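Local coordinates for uncharacterized protein Atu1735 (PDB 2PPX), which is of unknown function but, as an XRE-family-like protein with a helix-turn-helix motif, probably binds DNA as a transcriptional regulator, at residues E48-P56 with I81-L92. Numbering follows the deposited sequence.
Sequences EFSARYHIP and IAVDPEGTAAAL. With SO4 (sulfate ion), chain G; SO4 (sulfate ion), chain E.
Y53 of helix 46-53 reaches into the corner between helices 72-83 and 85-92, tying the first helix of the helix-turn-helix, whose partner is helix 57-64, to the C-terminal helices of this all-helical, XRE-like fold. Its side chain is a knob in a hole formed by I81, P85, T88 and A89. One ring face takes I81 CG2 in a CH-pi contact, 3.9 Å from the Y53 ring centroid, while I81 CD1 packs 3.8 Å from Y53 CG; the opposite face is lined by CG of the preceding residue, R52. CG1 of I81 stands anti to the carbonyl carbon and CG2 anti to the backbone N, laying CD1 beside Y53 CB and CG2 over the ring. At the phenol end, Y53 OH donates to P85 O over 2.6 Å. The carbonyl oxygen lies at the ring edge, in its plane, yet the hydroxyl sits above the carbonyl plane, with a C=O...O angle of 109°. The helical bond from A89 N arrives from the other face, so two donors grip P85 O. Axes of segments 48-53 and 85-92 run 9.9 Å apart at 61°, close enough for the small A89 side chain to pack its CB 3.6 Å from R52 CG. Beyond that, R52 bends at chi3 (-68°) and its guanidinium meets edge-on a sulfate probably from the crystallisation liquor, NH1 bonding to O2 and NH2 adding weak bonds. L92 closes the C-terminal end of the interface: CD1 lies 3.5 Å from R52 O and against H54 CD2, the two side chains running antiparallel past one another. Y77 of helix 72-83 also packs on L92 and hydrogen-bonds Y53 O. A water bridges the two helices, donating to R52 O at 2.8 Å and to A89 O at 2.9 Å.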
loop_
_atom_site.group_PDB
_atom_site.type_symbol
_atom_site.label_atom_id
_atom_site.label_comp_id
_atom_site.label_asym_id
_atom_site.label_seq_id
_atom_site.Cartn_x
_atom_site.Cartn_y
_atom_site.Cartn_z
ATOM N N GLU A 48 -4.282 -14.896 -15.024
ATOM C CA GLU A 48 -5.717 -15.094 -14.855
ATOM C C GLU A 48 -6.218 -14.601 -13.492
ATOM O O GLU A 48 -7.258 -13.934 -13.403
ATOM C CB GLU A 48 -6.088 -16.568 -15.046
ATOM C CG GLU A 48 -5.889 -17.055 -16.478
ATOM C CD GLU A 48 -6.059 -18.559 -16.636
ATOM O OE1 GLU A 48 -5.760 -19.329 -15.706
ATOM O OE2 GLU A 48 -6.502 -18.977 -17.718
ATOM N N PHE A 49 -5.489 -14.963 -12.436
ATOM C CA PHE A 49 -5.854 -14.592 -11.077
ATOM C C PHE A 49 -5.788 -13.071 -10.937
ATOM O O PHE A 49 -6.718 -12.450 -10.405
ATOM C CB PHE A 49 -4.932 -15.304 -10.043
ATOM C CG PHE A 49 -5.441 -15.220 -8.601
ATOM C CD1 PHE A 49 -5.134 -14.105 -7.817
ATOM C CD2 PHE A 49 -6.236 -16.234 -8.067
ATOM C CE1 PHE A 49 -5.599 -13.998 -6.503
ATOM C CE2 PHE A 49 -6.705 -16.163 -6.765
ATOM C CZ PHE A 49 -6.373 -15.023 -5.974
ATOM N N SER A 50 -4.700 -12.468 -11.442
ATOM C CA SER A 50 -4.538 -11.014 -11.477
ATOM C C SER A 50 -5.718 -10.298 -12.143
ATOM O O SER A 50 -6.282 -9.369 -11.564
ATOM C CB SER A 50 -3.197 -10.616 -12.131
ATOM O OG SER A 50 -3.119 -9.212 -12.356
ATOM N N ALA A 51 -6.140 -10.766 -13.317
ATOM C CA ALA A 51 -7.237 -10.121 -14.036
ATOM C C ALA A 51 -8.594 -10.403 -13.369
ATOM O O ALA A 51 -9.426 -9.505 -13.256
ATOM C CB ALA A 51 -7.276 -10.562 -15.521
ATOM N N ARG A 52 -8.814 -11.629 -12.920
ATOM C CA ARG A 52 -10.102 -11.985 -12.317
ATOM C C ARG A 52 -10.365 -11.240 -10.991
ATOM O O ARG A 52 -11.500 -10.807 -10.719
ATOM C CB ARG A 52 -10.189 -13.493 -12.109
ATOM C CG ARG A 52 -11.541 -13.980 -11.674
ATOM C CD ARG A 52 -11.599 -15.495 -11.734
ATOM N NE ARG A 52 -11.535 -15.964 -13.118
ATOM C CZ ARG A 52 -11.663 -17.238 -13.492
ATOM N NH1 ARG A 52 -11.873 -18.190 -12.593
ATOM N NH2 ARG A 52 -11.575 -17.556 -14.771
ATOM N N TYR A 53 -9.313 -11.069 -10.197
ATOM C CA TYR A 53 -9.449 -10.499 -8.850
ATOM C C TYR A 53 -8.877 -9.098 -8.649
ATOM O O TYR A 53 -8.860 -8.600 -7.524
ATOM C CB TYR A 53 -8.917 -11.495 -7.791
ATOM C CG TYR A 53 -9.736 -12.762 -7.809
ATOM C CD1 TYR A 53 -11.083 -12.751 -7.416
ATOM C CD2 TYR A 53 -9.188 -13.966 -8.260
ATOM C CE1 TYR A 53 -11.858 -13.915 -7.460
ATOM C CE2 TYR A 53 -9.955 -15.157 -8.285
ATOM C CZ TYR A 53 -11.295 -15.099 -7.900
ATOM O OH TYR A 53 -12.085 -16.209 -7.935
ATOM N N HIS A 54 -8.453 -8.460 -9.746
ATOM C CA HIS A 54 -7.964 -7.075 -9.749
ATOM C C HIS A 54 -6.789 -6.849 -8.802
ATOM O O HIS A 54 -6.754 -5.879 -8.036
ATOM C CB HIS A 54 -9.107 -6.090 -9.480
ATOM C CG HIS A 54 -10.246 -6.209 -10.455
ATOM N ND1 HIS A 54 -10.916 -5.118 -10.948
ATOM C CD2 HIS A 54 -10.784 -7.285 -11.071
ATOM C CE1 HIS A 54 -11.848 -5.514 -11.799
ATOM N NE2 HIS A 54 -11.790 -6.827 -11.892
ATOM N N ILE A 55 -5.838 -7.771 -8.843
ATOM C CA ILE A 55 -4.586 -7.617 -8.087
ATOM C C ILE A 55 -3.466 -7.435 -9.123
ATOM O O ILE A 55 -3.252 -8.304 -9.950
ATOM C CB ILE A 55 -4.316 -8.817 -7.203
ATOM C CG1 ILE A 55 -5.455 -8.975 -6.150
ATOM C CG2 ILE A 55 -2.927 -8.711 -6.508
ATOM C CD1 ILE A 55 -5.490 -10.324 -5.530
ATOM N N PRO A 56 -2.772 -6.299 -9.086
ATOM C CA PRO A 56 -1.746 -6.024 -10.124
ATOM C C PRO A 56 -0.718 -7.172 -10.126
ATOM O O PRO A 56 -0.416 -7.758 -9.088
ATOM C CB PRO A 56 -1.118 -4.689 -9.668
ATOM C CG PRO A 56 -2.172 -4.060 -8.792
ATOM C CD PRO A 56 -2.850 -5.229 -8.073
ATOM N N ILE A 81 -12.005 -14.144 -1.223
ATOM C CA ILE A 81 -11.770 -14.907 -2.459
ATOM C C ILE A 81 -11.759 -16.409 -2.132
ATOM O O ILE A 81 -12.445 -17.207 -2.773
ATOM C CB ILE A 81 -10.425 -14.505 -3.147
ATOM C CG1 ILE A 81 -10.478 -13.057 -3.644
ATOM C CG2 ILE A 81 -10.079 -15.495 -4.295
ATOM C CD1 ILE A 81 -9.136 -12.519 -4.108
ATOM N N ALA A 82 -10.974 -16.786 -1.124
ATOM C CA ALA A 82 -10.908 -18.186 -0.678
ATOM C C ALA A 82 -12.278 -18.779 -0.301
ATOM O O ALA A 82 -12.601 -19.929 -0.681
ATOM C CB ALA A 82 -9.924 -18.322 0.479
ATOM N N VAL A 83 -13.087 -18.020 0.442
ATOM C CA VAL A 83 -14.407 -18.495 0.874
ATOM C C VAL A 83 -15.382 -18.584 -0.304
ATOM O O VAL A 83 -16.188 -19.509 -0.370
ATOM C CB VAL A 83 -15.002 -17.638 2.044
ATOM C CG1 VAL A 83 -16.428 -18.051 2.381
ATOM C CG2 VAL A 83 -14.134 -17.765 3.277
ATOM N N ASP A 84 -15.308 -17.630 -1.228
ATOM C CA ASP A 84 -16.230 -17.579 -2.366
ATOM C C ASP A 84 -15.587 -17.052 -3.640
ATOM O O ASP A 84 -15.795 -15.883 -4.008
ATOM C CB ASP A 84 -17.460 -16.743 -2.052
ATOM C CG ASP A 84 -18.570 -16.916 -3.109
ATOM O OD1 ASP A 84 -18.493 -17.839 -3.964
ATOM O OD2 ASP A 84 -19.524 -16.119 -3.077
ATOM N N PRO A 85 -14.822 -17.915 -4.328
ATOM C CA PRO A 85 -14.042 -17.513 -5.500
ATOM C C PRO A 85 -14.920 -17.085 -6.660
ATOM O O PRO A 85 -14.623 -16.095 -7.338
ATOM C CB PRO A 85 -13.259 -18.789 -5.861
ATOM C CG PRO A 85 -13.425 -19.708 -4.723
ATOM C CD PRO A 85 -14.637 -19.337 -3.987
ATOM N N GLU A 86 -16.019 -17.815 -6.852
ATOM C CA GLU A 86 -16.936 -17.534 -7.940
ATOM C C GLU A 86 -17.792 -16.312 -7.660
ATOM O O GLU A 86 -17.941 -15.458 -8.527
ATOM C CB GLU A 86 -17.825 -18.746 -8.242
ATOM C CG GLU A 86 -17.037 -20.001 -8.605
ATOM C CD GLU A 86 -16.379 -19.922 -9.972
ATOM O OE1 GLU A 86 -15.439 -20.712 -10.226
ATOM O OE2 GLU A 86 -16.807 -19.079 -10.795
ATOM N N GLY A 87 -18.355 -16.229 -6.456
ATOM C CA GLY A 87 -19.173 -15.069 -6.082
ATOM C C GLY A 87 -18.338 -13.808 -6.156
ATOM O O GLY A 87 -18.798 -12.784 -6.669
ATOM N N THR A 88 -17.089 -13.898 -5.681
ATOM C CA THR A 88 -16.185 -12.753 -5.697
ATOM C C THR A 88 -15.882 -12.315 -7.138
ATOM O O THR A 88 -15.984 -11.133 -7.465
ATOM C CB THR A 88 -14.885 -13.016 -4.872
ATOM O OG1 THR A 88 -15.253 -13.337 -3.526
ATOM C CG2 THR A 88 -13.989 -11.785 -4.855
ATOM N N ALA A 89 -15.526 -13.277 -7.984
ATOM C CA ALA A 89 -15.204 -13.007 -9.377
ATOM C C ALA A 89 -16.404 -12.387 -10.104
ATOM O O ALA A 89 -16.241 -11.432 -10.854
ATOM C CB ALA A 89 -14.759 -14.291 -10.074
ATOM N N ALA A 90 -17.599 -12.926 -9.854
ATOM C CA ALA A 90 -18.842 -12.438 -10.480
ATOM C C ALA A 90 -19.182 -11.014 -10.049
ATOM O O ALA A 90 -19.584 -10.182 -10.874
ATOM C CB ALA A 90 -20.001 -13.387 -10.185
ATOM N N ALA A 91 -18.988 -10.723 -8.764
ATOM C CA ALA A 91 -19.232 -9.373 -8.228
ATOM C C ALA A 91 -18.356 -8.308 -8.885
ATOM O O ALA A 91 -18.768 -7.152 -9.017
ATOM C CB ALA A 91 -19.044 -9.362 -6.722
ATOM N N LEU A 92 -17.153 -8.689 -9.299
ATOM C CA LEU A 92 -16.234 -7.749 -9.939
ATOM C C LEU A 92 -16.505 -7.524 -11.427
ATOM O O LEU A 92 -15.974 -6.568 -12.007
ATOM C CB LEU A 92 -14.770 -8.175 -9.720
ATOM C CG LEU A 92 -14.278 -8.194 -8.280
ATOM C CD1 LEU A 92 -12.863 -8.782 -8.207
ATOM C CD2 LEU A 92 -14.315 -6.793 -7.672
HETATM S S SO4 G . -12.562 -21.086 -14.732
HETATM O O1 SO4 G . -11.597 -20.855 -15.811
HETATM O O2 SO4 G . -11.903 -21.013 -13.430
HETATM O O3 SO4 G . -13.631 -20.090 -14.803
HETATM O O4 SO4 G . -13.169 -22.407 -14.878
HETATM S S SO4 E . -10.018 -0.859 -11.342
HETATM O O1 SO4 E . -10.624 -0.631 -10.022
HETATM O O2 SO4 E . -8.807 -0.050 -11.471
HETATM O O3 SO4 E . -9.648 -2.258 -11.561
HETATM O O4 SO4 E . -10.998 -0.479 -12.352
HETATM O O HOH W 1 -13.805 -10.765 -12.255
#